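Local coordinates for alkane monooxygenase (Geobacillus thermodenitrificans, PDB 3B9O), which belongs to the luciferase-like monooxygenases of the TIM-barrel clan and binds flavin mononucleotide, at residues V167-W172 with D427-R432; K50-F55 with G410-K415; R70-R75 with H308-G313. All blocks are in the same frame, centred on the assembly; numbering follows the deposited sequence.

Contact 1 of 3, residues V167-W172 with D427-R432; sequences VCYKLW and DHIAAR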
ATOM      1  N   VAL A 167      20.354  -1.102  -3.168  1.00 18.45           N
ATOM      2  CA  VAL A 167      20.934   0.255  -2.970  1.00 16.10           C
ATOM      3  C   VAL A 167      20.379   0.926  -1.722  1.00 15.77           C
ATOM      4  O   VAL A 167      21.150   1.414  -0.886  1.00 16.44           O
ATOM      5  CB  VAL A 167      20.694   1.193  -4.215  1.00 20.23           C
ATOM      6  CG1 VAL A 167      21.147   2.608  -3.936  1.00 13.27           C
ATOM      7  CG2 VAL A 167      21.407   0.624  -5.490  1.00 19.04           C
ATOM      8  N   CYS A 168      19.044   0.914  -1.584  1.00 13.97           N
ATOM      9  CA  CYS A 168      18.387   1.505  -0.411  1.00 14.49           C
ATOM     10  C   CYS A 168      18.801   0.796   0.867  1.00 12.94           C
ATOM     11  O   CYS A 168      19.209   1.446   1.852  1.00 12.92           O
ATOM     12  CB  CYS A 168      16.851   1.526  -0.613  1.00 14.07           C
ATOM     13  SG  CYS A 168      16.408   2.690  -1.926  1.00 18.01           S
ATOM     14  N   TYR A 169      18.778  -0.544   0.855  1.00 15.02           N
ATOM     15  CA  TYR A 169      19.248  -1.303   2.046  1.00 14.98           C
ATOM     16  C   TYR A 169      20.685  -0.924   2.443  1.00 18.37           C
ATOM     17  O   TYR A 169      20.957  -0.695   3.620  1.00 17.57           O
ATOM     18  CB  TYR A 169      19.230  -2.831   1.828  1.00 13.98           C
ATOM     19  CG  TYR A 169      17.888  -3.493   1.576  1.00 17.01           C
ATOM     20  CD1 TYR A 169      17.825  -4.657   0.799  1.00 16.92           C
ATOM     21  CD2 TYR A 169      16.683  -2.971   2.103  1.00 19.15           C
ATOM     22  CE1 TYR A 169      16.624  -5.312   0.553  1.00 15.00           C
ATOM     23  CE2 TYR A 169      15.447  -3.630   1.868  1.00 14.90           C
ATOM     24  CZ  TYR A 169      15.442  -4.792   1.075  1.00 14.95           C
ATOM     25  OH  TYR A 169      14.265  -5.452   0.838  1.00 16.35           O
ATOM     26  N   LYS A 170      21.614  -0.862   1.470  1.00 14.41           N
ATOM     27  CA  LYS A 170      23.008  -0.453   1.797  1.00 12.19           C
ATOM     28  C   LYS A 170      23.077   0.938   2.432  1.00 12.96           C
ATOM     29  O   LYS A 170      23.708   1.115   3.449  1.00 16.65           O
ATOM     30  CB  LYS A 170      23.899  -0.503   0.569  1.00 16.36           C
ATOM     31  CG  LYS A 170      24.184  -1.949   0.078  1.00 17.26           C
ATOM     32  CD  LYS A 170      24.730  -1.910  -1.360  1.00 16.76           C
ATOM     33  CE  LYS A 170      24.916  -3.358  -1.805  1.00 17.77           C
ATOM     34  NZ  LYS A 170      25.747  -3.450  -3.005  1.00 17.64           N
ATOM     35  N   LEU A 171      22.409   1.908   1.825  1.00 14.76           N
ATOM     36  CA  LEU A 171      22.288   3.266   2.403  1.00 12.90           C
ATOM     37  C   LEU A 171      21.698   3.307   3.820  1.00 11.12           C
ATOM     38  O   LEU A 171      22.251   3.905   4.754  1.00 13.02           O
ATOM     39  CB  LEU A 171      21.487   4.183   1.436  1.00 11.93           C
ATOM     40  CG  LEU A 171      22.123   4.415   0.050  1.00 11.64           C
ATOM     41  CD1 LEU A 171      21.162   5.119  -0.898  1.00 13.45           C
ATOM     42  CD2 LEU A 171      23.485   5.205   0.173  1.00 15.96           C
ATOM     43  N   TRP A 172      20.570   2.640   3.983  1.00 14.42           N
ATOM     44  CA  TRP A 172      19.822   2.699   5.222  1.00 18.44           C
ATOM     45  C   TRP A 172      20.412   1.924   6.394  1.00 22.32           C
ATOM     46  O   TRP A 172      20.267   2.353   7.520  1.00 15.58           O
ATOM     47  CB  TRP A 172      18.398   2.202   4.983  1.00 10.73           C
ATOM     48  CG  TRP A 172      17.552   3.124   4.155  1.00 10.18           C
ATOM     49  CD1 TRP A 172      17.617   4.484   4.129  1.00 13.30           C
ATOM     50  CD2 TRP A 172      16.441   2.751   3.327  1.00 10.99           C
ATOM     51  NE1 TRP A 172      16.645   4.985   3.289  1.00 12.90           N
ATOM     52  CE2 TRP A 172      15.892   3.949   2.803  1.00 15.80           C
ATOM     53  CE3 TRP A 172      15.862   1.515   2.957  1.00 12.61           C
ATOM     54  CZ2 TRP A 172      14.819   3.950   1.896  1.00 12.61           C
ATOM     55  CZ3 TRP A 172      14.793   1.505   2.076  1.00 16.10           C
ATOM     56  CH2 TRP A 172      14.270   2.726   1.553  1.00 16.16           C
ATOM     57  N   ASP A 427      16.966 -12.477   9.691  1.00 21.48           N
ATOM     58  CA  ASP A 427      16.734 -13.331   8.508  1.00 25.81           C
ATOM     59  C   ASP A 427      16.278 -12.601   7.241  1.00 24.00           C
ATOM     60  O   ASP A 427      16.219 -13.201   6.152  1.00 25.56           O
ATOM     61  CB  ASP A 427      15.822 -14.515   8.826  1.00 17.27           C
ATOM     62  CG  ASP A 427      14.403 -14.116   9.046  1.00 26.93           C
ATOM     63  OD1 ASP A 427      13.512 -14.933   8.794  1.00 57.74           O
ATOM     64  OD2 ASP A 427      14.139 -13.003   9.497  1.00 44.62           O
ATOM     65  N   HIS A 428      15.957 -11.316   7.374  1.00 24.26           N
ATOM     66  CA  HIS A 428      15.749 -10.453   6.203  1.00 21.28           C
ATOM     67  C   HIS A 428      17.054 -10.196   5.411  1.00 18.32           C
ATOM     68  O   HIS A 428      18.103  -9.993   6.001  1.00 23.80           O
ATOM     69  CB  HIS A 428      15.121  -9.132   6.644  1.00 21.22           C
ATOM     70  CG  HIS A 428      14.533  -8.346   5.514  1.00 18.01           C
ATOM     71  ND1 HIS A 428      15.305  -7.592   4.654  1.00 15.80           N
ATOM     72  CD2 HIS A 428      13.255  -8.215   5.091  1.00 19.78           C
ATOM     73  CE1 HIS A 428      14.526  -7.018   3.756  1.00 17.85           C
ATOM     74  NE2 HIS A 428      13.275  -7.380   4.000  1.00 15.77           N
ATOM     75  N   ILE A 429      17.001 -10.156   4.082  1.00 21.87           N
ATOM     76  CA  ILE A 429      18.234  -9.972   3.265  1.00 22.33           C
ATOM     77  C   ILE A 429      19.015  -8.635   3.476  1.00 25.75           C
ATOM     78  O   ILE A 429      20.248  -8.580   3.331  1.00 24.36           O
ATOM     79  CB  ILE A 429      17.964 -10.247   1.732  1.00 26.41           C
ATOM     80  CG1 ILE A 429      16.892  -9.310   1.182  1.00 28.32           C
ATOM     81  CG2 ILE A 429      17.504 -11.693   1.521  1.00 28.83           C
ATOM     82  CD1 ILE A 429      16.820  -9.315  -0.321  1.00 37.32           C
ATOM     83  N   ALA A 430      18.301  -7.569   3.813  1.00 24.55           N
ATOM     84  CA  ALA A 430      18.912  -6.286   4.160  1.00 16.38           C
ATOM     85  C   ALA A 430      19.864  -6.358   5.352  1.00 22.37           C
ATOM     86  O   ALA A 430      20.778  -5.542   5.452  1.00 24.37           O
ATOM     87  CB  ALA A 430      17.855  -5.262   4.434  1.00 18.32           C
ATOM     88  N   ALA A 431      19.644  -7.321   6.253  1.00 20.34           N
ATOM     89  CA  ALA A 431      20.467  -7.482   7.444  1.00 27.86           C
ATOM     90  C   ALA A 431      21.927  -7.788   7.117  1.00 27.14           C
ATOM     91  O   ALA A 431      22.828  -7.530   7.953  1.00 30.38           O
ATOM     92  CB  ALA A 431      19.894  -8.546   8.369  1.00 23.97           C
ATOM     93  N   ARG A 432      22.145  -8.319   5.915  1.00 22.13           N
ATOM     94  CA  ARG A 432      23.495  -8.577   5.340  1.00 28.81           C
ATOM     95  C   ARG A 432      24.394  -7.354   5.323  1.00 50.07           C
ATOM     96  O   ARG A 432      25.620  -7.492   5.388  1.00 35.38           O
ATOM     97  CB  ARG A 432      23.400  -9.092   3.892  1.00 25.75           C
ATOM     98  CG  ARG A 432      23.024 -10.555   3.786  1.00 56.29           C
ATOM     99  CD  ARG A 432      22.095 -10.814   2.627  1.00 53.62           C
ATOM    100  NE  ARG A 432      21.314 -12.040   2.837  1.00 70.01           N
ATOM    101  CZ  ARG A 432      21.444 -13.140   2.099  1.00 80.06           C
ATOM    102  NH1 ARG A 432      22.319 -13.164   1.093  1.00 67.64           N
ATOM    103  NH2 ARG A 432      20.696 -14.215   2.351  1.00 68.62           N
TER

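Contact 2 of 3, residues K50-F55 with G410-K415; sequences KFDALF and GTYREK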
ATOM      1  N   LYS A  50      -8.136   3.584  16.044  1.00 19.25           N
ATOM      2  CA  LYS A  50      -6.972   2.684  16.303  1.00 13.01           C
ATOM      3  C   LYS A  50      -6.408   1.962  15.073  1.00 17.25           C
ATOM      4  O   LYS A  50      -5.778   0.910  15.218  1.00 18.19           O
ATOM      5  CB  LYS A  50      -7.235   1.658  17.449  1.00 18.56           C
ATOM      6  CG  LYS A  50      -8.003   2.242  18.620  1.00 21.34           C
ATOM      7  CD  LYS A  50      -7.168   3.222  19.410  1.00 23.28           C
ATOM      8  CE  LYS A  50      -8.038   3.874  20.491  1.00 26.25           C
ATOM      9  NZ  LYS A  50      -7.217   4.833  21.261  1.00 24.57           N
ATOM     10  N   PHE A  51      -6.620   2.515  13.880  1.00 13.84           N
ATOM     11  CA  PHE A  51      -6.069   1.902  12.676  1.00 14.73           C
ATOM     12  C   PHE A  51      -4.542   1.740  12.782  1.00 14.27           C
ATOM     13  O   PHE A  51      -3.894   2.621  13.288  1.00 16.51           O
ATOM     14  CB  PHE A  51      -6.389   2.787  11.451  1.00 11.84           C
ATOM     15  CG  PHE A  51      -7.724   2.481  10.795  1.00 19.96           C
ATOM     16  CD1 PHE A  51      -8.920   2.593  11.510  1.00 27.01           C
ATOM     17  CD2 PHE A  51      -7.786   2.110   9.455  1.00 16.79           C
ATOM     18  CE1 PHE A  51     -10.152   2.322  10.898  1.00 28.52           C
ATOM     19  CE2 PHE A  51      -9.004   1.874   8.828  1.00 14.89           C
ATOM     20  CZ  PHE A  51     -10.191   1.991   9.555  1.00 20.98           C
ATOM     21  N   ASP A  52      -3.973   0.644  12.280  1.00 14.62           N
ATOM     22  CA  ASP A  52      -2.510   0.554  12.129  1.00 15.77           C
ATOM     23  C   ASP A  52      -1.931   1.698  11.281  1.00 22.94           C
ATOM     24  O   ASP A  52      -0.947   2.352  11.670  1.00 17.37           O
ATOM     25  CB  ASP A  52      -2.081  -0.719  11.404  1.00 13.45           C
ATOM     26  CG  ASP A  52      -2.198  -1.981  12.252  1.00 20.34           C
ATOM     27  OD1 ASP A  52      -3.221  -2.149  12.936  1.00 30.49           O
ATOM     28  OD2 ASP A  52      -1.317  -2.854  12.147  1.00 21.72           O
ATOM     29  N   ALA A  53      -2.503   1.888  10.100  1.00 16.46           N
ATOM     30  CA  ALA A  53      -1.869   2.796   9.128  1.00 16.69           C
ATOM     31  C   ALA A  53      -2.843   3.364   8.108  1.00 21.20           C
ATOM     32  O   ALA A  53      -3.971   2.836   7.904  1.00 15.61           O
ATOM     33  CB  ALA A  53      -0.681   2.080   8.423  1.00 10.49           C
ATOM     34  N   LEU A  54      -2.388   4.442   7.477  1.00 13.05           N
ATOM     35  CA  LEU A  54      -2.976   4.970   6.264  1.00 13.95           C
ATOM     36  C   LEU A  54      -2.119   4.443   5.131  1.00 12.79           C
ATOM     37  O   LEU A  54      -0.909   4.704   5.123  1.00 15.29           O
ATOM     38  CB  LEU A  54      -2.857   6.493   6.293  1.00  9.99           C
ATOM     39  CG  LEU A  54      -3.761   7.383   5.431  1.00 25.51           C
ATOM     40  CD1 LEU A  54      -3.063   8.446   4.702  1.00 24.76           C
ATOM     41  CD2 LEU A  54      -4.960   6.765   4.686  1.00 11.13           C
ATOM     42  N   PHE A  55      -2.732   3.724   4.183  1.00 12.59           N
ATOM     43  CA  PHE A  55      -1.992   3.098   3.072  1.00 15.17           C
ATOM     44  C   PHE A  55      -2.327   3.886   1.808  1.00 12.09           C
ATOM     45  O   PHE A  55      -3.479   3.896   1.356  1.00 15.27           O
ATOM     46  CB  PHE A  55      -2.379   1.595   2.941  1.00 15.72           C
ATOM     47  CG  PHE A  55      -1.581   0.816   1.904  1.00 15.91           C
ATOM     48  CD1 PHE A  55      -0.820  -0.282   2.287  1.00 30.73           C
ATOM     49  CD2 PHE A  55      -1.608   1.153   0.556  1.00 38.11           C
ATOM     50  CE1 PHE A  55      -0.081  -1.039   1.328  1.00 23.37           C
ATOM     51  CE2 PHE A  55      -0.844   0.415  -0.415  1.00 35.11           C
ATOM     52  CZ  PHE A  55      -0.104  -0.683  -0.022  1.00 17.31           C
ATOM     53  N   GLY A 410       5.948   2.128  20.251  1.00 21.37           N
ATOM     54  CA  GLY A 410       7.105   1.865  19.444  1.00 23.14           C
ATOM     55  C   GLY A 410       6.919   2.279  17.993  1.00 27.51           C
ATOM     56  O   GLY A 410       5.926   2.902  17.595  1.00 17.34           O
ATOM     57  N   THR A 411       7.917   1.922  17.214  1.00 12.78           N
ATOM     58  CA  THR A 411       7.874   2.111  15.767  1.00 14.50           C
ATOM     59  C   THR A 411       6.752   1.268  15.113  1.00 18.68           C
ATOM     60  O   THR A 411       6.165   0.348  15.728  1.00 14.60           O
ATOM     61  CB  THR A 411       9.233   1.684  15.158  1.00 13.33           C
ATOM     62  OG1 THR A 411       9.455   0.314  15.479  1.00 14.84           O
ATOM     63  CG2 THR A 411      10.388   2.509  15.713  1.00 13.54           C
ATOM     64  N   TYR A 412       6.449   1.573  13.859  1.00 14.25           N
ATOM     65  CA  TYR A 412       5.481   0.756  13.118  1.00 12.36           C
ATOM     66  C   TYR A 412       5.969  -0.705  13.016  1.00 14.39           C
ATOM     67  O   TYR A 412       5.168  -1.648  13.179  1.00 14.12           O
ATOM     68  CB  TYR A 412       5.239   1.381  11.724  1.00 11.82           C
ATOM     69  CG  TYR A 412       4.206   0.670  10.873  1.00 10.57           C
ATOM     70  CD1 TYR A 412       3.056   0.096  11.446  1.00 14.31           C
ATOM     71  CD2 TYR A 412       4.354   0.606   9.482  1.00 16.68           C
ATOM     72  CE1 TYR A 412       2.105  -0.586  10.648  1.00 12.20           C
ATOM     73  CE2 TYR A 412       3.375  -0.039   8.661  1.00 17.54           C
ATOM     74  CZ  TYR A 412       2.264  -0.617   9.258  1.00 19.35           C
ATOM     75  OH  TYR A 412       1.324  -1.260   8.478  1.00 17.31           O
ATOM     76  N   ARG A 413       7.257  -0.924  12.765  1.00 13.80           N
ATOM     77  CA  ARG A 413       7.727  -2.324  12.702  1.00 18.49           C
ATOM     78  C   ARG A 413       7.443  -3.078  14.022  1.00 15.91           C
ATOM     79  O   ARG A 413       7.081  -4.271  14.022  1.00 15.80           O
ATOM     80  CB  ARG A 413       9.205  -2.445  12.278  1.00 14.10           C
ATOM     81  CG  ARG A 413       9.707  -3.934  12.197  1.00 16.32           C
ATOM     82  CD  ARG A 413      10.526  -4.244  10.945  1.00 30.61           C
ATOM     83  NE  ARG A 413      11.475  -3.225  10.848  1.00 28.63           N
ATOM     84  CZ  ARG A 413      11.839  -2.410   9.850  1.00 22.27           C
ATOM     85  NH1 ARG A 413      11.538  -2.463   8.548  1.00 18.09           N
ATOM     86  NH2 ARG A 413      12.677  -1.511  10.264  1.00 17.06           N
ATOM     87  N   GLU A 414       7.579  -2.379  15.136  1.00 17.40           N
ATOM     88  CA  GLU A 414       7.262  -2.991  16.447  1.00 13.67           C
ATOM     89  C   GLU A 414       5.763  -3.262  16.646  1.00 15.94           C
ATOM     90  O   GLU A 414       5.395  -4.298  17.219  1.00 16.32           O
ATOM     91  CB  GLU A 414       7.821  -2.134  17.560  1.00 14.21           C
ATOM     92  CG  GLU A 414       9.342  -2.196  17.660  1.00 13.08           C
ATOM     93  CD  GLU A 414       9.875  -1.121  18.581  1.00 24.08           C
ATOM     94  OE1 GLU A 414       9.858   0.065  18.208  1.00 20.98           O
ATOM     95  OE2 GLU A 414      10.295  -1.480  19.698  1.00 23.01           O
ATOM     96  N   LYS A 415       4.909  -2.371  16.136  1.00 16.51           N
ATOM     97  CA  LYS A 415       3.453  -2.568  16.138  1.00 25.28           C
ATOM     98  C   LYS A 415       3.076  -3.814  15.335  1.00 25.10           C
ATOM     99  O   LYS A 415       2.077  -4.502  15.646  1.00 20.31           O
ATOM    100  CB  LYS A 415       2.721  -1.313  15.625  1.00 17.29           C
ATOM    101  CG  LYS A 415       2.809  -0.183  16.639  1.00 25.00           C
ATOM    102  CD  LYS A 415       2.776   1.203  15.979  1.00 25.00           C
ATOM    103  CE  LYS A 415       2.222   2.283  16.973  1.00 22.86           C
ATOM    104  NZ  LYS A 415       3.202   2.580  18.012  1.00 21.06           N
TER
HETATM  105  O   HOH W   1      -0.664  -2.510   9.286  1.00 18.16           O

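Contact 3 of 3, residues R70-R75 with H308-G313; sequences RDTAVR and HLAHYG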
ATOM      1  N   ARG A  70      -6.791   8.961 -22.726  1.00 31.97           N
ATOM      2  CA  ARG A  70      -6.981   9.334 -21.332  1.00 27.73           C
ATOM      3  C   ARG A  70      -8.336   9.977 -21.091  1.00 22.96           C
ATOM      4  O   ARG A  70      -8.697  10.192 -19.953  1.00 25.47           O
ATOM      5  CB  ARG A  70      -5.895  10.331 -20.922  1.00 19.50           C
ATOM      6  CG  ARG A  70      -6.010  11.668 -21.673  1.00 25.02           C
ATOM      7  CD  ARG A  70      -4.946  12.679 -21.251  1.00 33.49           C
ATOM      8  NE  ARG A  70      -5.156  13.951 -21.965  1.00 34.49           N
ATOM      9  CZ  ARG A  70      -4.591  14.232 -23.136  1.00 23.55           C
ATOM     10  NH1 ARG A  70      -3.732  13.360 -23.671  1.00 20.42           N
ATOM     11  NH2 ARG A  70      -4.858  15.390 -23.740  1.00 32.41           N
ATOM     12  N   ASP A  71      -9.080  10.311 -22.145  1.00 22.12           N
ATOM     13  CA  ASP A  71     -10.287  11.145 -21.963  1.00 19.12           C
ATOM     14  C   ASP A  71     -11.333  10.611 -20.987  1.00 21.00           C
ATOM     15  O   ASP A  71     -11.936  11.388 -20.255  1.00 19.38           O
ATOM     16  CB  ASP A  71     -10.959  11.559 -23.302  1.00 26.03           C
ATOM     17  CG  ASP A  71     -10.071  12.505 -24.152  1.00 33.76           C
ATOM     18  OD1 ASP A  71      -8.998  12.975 -23.704  1.00 33.61           O
ATOM     19  OD2 ASP A  71     -10.445  12.768 -25.310  1.00 45.06           O
ATOM     20  N   THR A  72     -11.580   9.306 -20.989  1.00 27.39           N
ATOM     21  CA  THR A  72     -12.496   8.722 -19.994  1.00 26.77           C
ATOM     22  C   THR A  72     -11.965   8.893 -18.563  1.00 20.95           C
ATOM     23  O   THR A  72     -12.702   9.313 -17.666  1.00 18.70           O
ATOM     24  CB  THR A  72     -12.779   7.230 -20.263  1.00 25.46           C
ATOM     25  OG1 THR A  72     -13.368   7.095 -21.564  1.00 29.21           O
ATOM     26  CG2 THR A  72     -13.742   6.676 -19.241  1.00 17.81           C
ATOM     27  N   ALA A  73     -10.682   8.569 -18.359  1.00 21.83           N
ATOM     28  CA  ALA A  73     -10.049   8.765 -17.050  1.00 18.71           C
ATOM     29  C   ALA A  73     -10.175  10.220 -16.602  1.00 20.04           C
ATOM     30  O   ALA A  73     -10.513  10.494 -15.447  1.00 21.60           O
ATOM     31  CB  ALA A  73      -8.597   8.342 -17.109  1.00 17.34           C
ATOM     32  N   VAL A  74      -9.923  11.157 -17.529  1.00 17.00           N
ATOM     33  CA  VAL A  74     -10.019  12.589 -17.238  1.00 16.23           C
ATOM     34  C   VAL A  74     -11.470  12.950 -16.836  1.00 18.87           C
ATOM     35  O   VAL A  74     -11.702  13.559 -15.778  1.00 18.56           O
ATOM     36  CB  VAL A  74      -9.449  13.489 -18.403  1.00 16.33           C
ATOM     37  CG1 VAL A  74      -9.786  14.939 -18.163  1.00 19.18           C
ATOM     38  CG2 VAL A  74      -7.896  13.327 -18.542  1.00 17.69           C
ATOM     39  N   ARG A  75     -12.455  12.536 -17.651  1.00 24.23           N
ATOM     40  CA  ARG A  75     -13.877  12.880 -17.390  1.00 26.14           C
ATOM     41  C   ARG A  75     -14.416  12.298 -16.077  1.00 20.94           C
ATOM     42  O   ARG A  75     -15.221  12.910 -15.367  1.00 20.22           O
ATOM     43  CB  ARG A  75     -14.764  12.398 -18.556  1.00 33.79           C
ATOM     44  CG  ARG A  75     -16.235  12.868 -18.515  1.00 46.48           C
ATOM     45  CD  ARG A  75     -16.914  12.716 -19.924  1.00 39.23           C
ATOM     46  NE  ARG A  75     -16.298  11.631 -20.701  1.00 48.06           N
ATOM     47  CZ  ARG A  75     -15.672  11.747 -21.881  1.00 73.31           C
ATOM     48  NH1 ARG A  75     -15.594  12.911 -22.536  1.00 40.06           N
ATOM     49  NH2 ARG A  75     -15.132  10.662 -22.427  1.00 58.37           N
ATOM     50  N   HIS A 308     -14.886   2.568 -14.310  1.00 18.55           N
ATOM     51  CA  HIS A 308     -14.298   1.229 -14.129  1.00 24.14           C
ATOM     52  C   HIS A 308     -13.659   0.631 -15.357  1.00 17.06           C
ATOM     53  O   HIS A 308     -12.616   0.024 -15.253  1.00 17.90           O
ATOM     54  CB  HIS A 308     -15.291   0.269 -13.506  1.00 21.13           C
ATOM     55  CG  HIS A 308     -15.725   0.717 -12.154  1.00 28.41           C
ATOM     56  ND1 HIS A 308     -14.969   0.498 -11.031  1.00 25.91           N
ATOM     57  CD2 HIS A 308     -16.792   1.447 -11.757  1.00 24.87           C
ATOM     58  CE1 HIS A 308     -15.573   1.025  -9.986  1.00 28.22           C
ATOM     59  NE2 HIS A 308     -16.682   1.610 -10.400  1.00 23.67           N
ATOM     60  N   LEU A 309     -14.258   0.825 -16.530  1.00 21.99           N
ATOM     61  CA  LEU A 309     -13.594   0.363 -17.759  1.00 22.94           C
ATOM     62  C   LEU A 309     -12.227   1.010 -17.951  1.00 16.67           C
ATOM     63  O   LEU A 309     -11.264   0.345 -18.365  1.00 25.78           O
ATOM     64  CB  LEU A 309     -14.489   0.597 -18.986  1.00 33.81           C
ATOM     65  CG  LEU A 309     -15.460  -0.416 -19.611  1.00 49.45           C
ATOM     66  CD1 LEU A 309     -15.528  -1.782 -18.990  1.00 29.18           C
ATOM     67  CD2 LEU A 309     -16.830   0.223 -19.784  1.00 29.47           C
ATOM     68  N   ALA A 310     -12.133   2.307 -17.672  1.00 27.20           N
ATOM     69  CA  ALA A 310     -10.858   3.026 -17.784  1.00 17.42           C
ATOM     70  C   ALA A 310      -9.817   2.428 -16.832  1.00 21.34           C
ATOM     71  O   ALA A 310      -8.664   2.188 -17.231  1.00 22.42           O
ATOM     72  CB  ALA A 310     -11.049   4.553 -17.525  1.00 15.67           C
ATOM     73  N   HIS A 311     -10.248   2.137 -15.603  1.00 16.71           N
ATOM     74  CA  HIS A 311      -9.347   1.589 -14.572  1.00 22.21           C
ATOM     75  C   HIS A 311      -8.844   0.215 -14.973  1.00 18.35           C
ATOM     76  O   HIS A 311      -7.659  -0.075 -14.888  1.00 24.79           O
ATOM     77  CB  HIS A 311     -10.080   1.493 -13.232  1.00 18.36           C
ATOM     78  CG  HIS A 311      -9.176   1.256 -12.068  1.00 15.95           C
ATOM     79  ND1 HIS A 311      -9.525   1.573 -10.774  1.00 25.77           N
ATOM     80  CD2 HIS A 311      -7.917   0.756 -12.003  1.00 27.43           C
ATOM     81  CE1 HIS A 311      -8.531   1.262  -9.961  1.00 18.78           C
ATOM     82  NE2 HIS A 311      -7.537   0.784 -10.683  1.00 34.50           N
ATOM     83  N   TYR A 312      -9.777  -0.618 -15.410  1.00 23.62           N
ATOM     84  CA  TYR A 312      -9.498  -1.961 -15.903  1.00 19.05           C
ATOM     85  C   TYR A 312      -8.492  -1.924 -17.040  1.00 21.23           C
ATOM     86  O   TYR A 312      -7.573  -2.726 -17.063  1.00 28.89           O
ATOM     87  CB  TYR A 312     -10.803  -2.633 -16.335  1.00 18.35           C
ATOM     88  CG  TYR A 312     -10.656  -4.057 -16.839  1.00 33.86           C
ATOM     89  CD1 TYR A 312     -10.789  -5.145 -15.973  1.00 33.62           C
ATOM     90  CD2 TYR A 312     -10.384  -4.315 -18.198  1.00 33.89           C
ATOM     91  CE1 TYR A 312     -10.668  -6.470 -16.450  1.00 33.36           C
ATOM     92  CE2 TYR A 312     -10.245  -5.606 -18.678  1.00 34.44           C
ATOM     93  CZ  TYR A 312     -10.391  -6.677 -17.812  1.00 49.09           C
ATOM     94  OH  TYR A 312     -10.260  -7.949 -18.331  1.00 33.94           O
ATOM     95  N   GLY A 313      -8.676  -1.008 -17.992  1.00 24.42           N
ATOM     96  CA  GLY A 313      -7.752  -0.854 -19.104  1.00 26.46           C
ATOM     97  C   GLY A 313      -6.311  -0.596 -18.675  1.00 28.20           C
ATOM     98  O   GLY A 313      -5.411  -1.324 -19.078  1.00 24.99           O
TER

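Contact 1 of 3, residues V167-W172 with D427-R432
Tyr169 meets His428, Ile429 and Ala430 where helix 154-174 of this luciferase-like TIM barrel is covered by the chain's C-terminal tail, here turning into a 3-10 segment. The contact illustrates how one aromatic ring can gather three successive residues of a tail. At the root of the side chain, Tyr169 CB lies 3.8 Å from Ala430 CB. With CG anti to its carbonyl carbon (chi1 -63°), the tyrosine leaves the helix toward the tail and lays one face of the ring beneath the alanine methyl. This CH-pi contact is tight, Ala430 CB approaching Tyr169 CG to 3.4 Å. Further along, CE1 of Tyr169 comes to 4.1 Å from Ile429 CG1, a loose apolar touch; Ile429 also leans on Lys239 and His240 of helix 231-240. At the far end of the ring the partner is His428. The two rings form an offset edge-to-face pair, with planes at 88° and centroids of the Tyr169 and His428 rings 5.4 Å apart. His428 turns the edge at CE1 toward the tyrosine, 3.6 Å from Tyr169 CZ and 3.3 Å from Tyr169 OH. The hydroxyl goes on to bond His240 ND1, while His428 NE2 bonds His240 O, so both side chains converge on one residue of a third element. The imidazole is held from its other nitrogen as well, within the tail itself: Ala430 N donates to His428 ND1 over 3.1 Å, reaching it from slightly out of the ring plane.

Contact 2 of 3, residues K50-F55 with G410-K415
Ala53, the first residue of strand 53-57 in the parallel barrel, and Asp52 just before it receive the phenol of Tyr412 from the first turn of helix 412-417. The case shows how a terminal helix can reach a barrel strand through one long side chain. The apolar part is slight. Ala53 CB lies 3.9 Å from Tyr412 OH, and Asp52 CB is 4.3 Å from Tyr412 CE1; both approach the ring obliquely. The tyrosine spans the gap because its CG stands anti to the backbone N (chi1 -177°), and on its way it also rests on Ala100 of strand 100-106.

The polar part runs through a water in the plane of the phenol. Tyr412 OH donates to this water at 2.5 Å, a value to be read with caution, and the water donates in turn to Asp52 OD2 at 3.0 Å. Tyr412 OH also bonds Tyr225 OH, while Asp52 OD2 is also hydrogen-bonded to His6 ND1 and Asp52 OD1 forms a salt bridge to Arg404.

Within the helix start, Thr411 and Glu414 make a capping box: Glu414 N donates to Thr411 OG1 over 3.3 Å. Glu414 OE1 accepts from both Thr411 N and Thr411 OG1, meeting the hydroxyl with its anti lone pair; the amide comes from out of the carboxylate plane. Lys415 NZ reaches back to Gly410 O at 2.8 Å.

The chemistry suggests a buried aspartate probably kept ionised by its arginine at OD1 and the water at OD2, with the tyrosine coupled to it through that water and not directly.

Contact 3 of 3, residues R70-R75 with H308-G313
Thr72, Ala73 and Ala310 meet without any ring between them, and the flat group at the interface is a peptide. Ala310 CB sits over one face of the plane joining Thr72 to Ala73, almost straight above Ala73 N at 4.1 Å. The histidine rings of helix 305-316 are turned away from helix 71-75: His308 stacks on Trp303 and meets His20 edge-to-face, while His311 is inclined at about 65° to His20 and nearly perpendicular, about 80°, to Tyr63.

The one side-chain pair of the contact is Thr72 CG2 with Ala310 CB, 3.8 Å apart. This methyl branch of the threonine is anti to the backbone N, which aims it at the alanine. Small residues let the two helices come near, the CA atoms of Ala73 and Ala310 being separated by 5.8 Å. It is an example of close helix approach over alanine, resting on van der Waals touch alone.

Ala73 also leans on Tyr63 and Leu309 on Tyr66, both in the loop before helix 71-75. Across helix 305-316, His308, Leu309 and Tyr312 pack against helix 334-341. The contact thus joins the connection between strands 53-57 and 100-106 to that between strands 276-285 and 350-354.

From the N terminus, the chain first passes 50-55, then 70-75 just after strand 53-57, then 167-172 on helix 154-174. The return partners follow in a different order. Segment 308-313 closes contact 3, joining two excursions between barrel strands; 410-415 closes contact 2, whose span contains contact 3 entirely; 427-432 closes contact 1, which crosses both. Of successive parts of the C-terminal tail, contact 2 sets one against strand 53-57 and contact 1 the next against helix 154-174, with centres about 21 Å apart. Contact 3 lies across the chain's centre from both, its centre about 39 Å from that of contact 1.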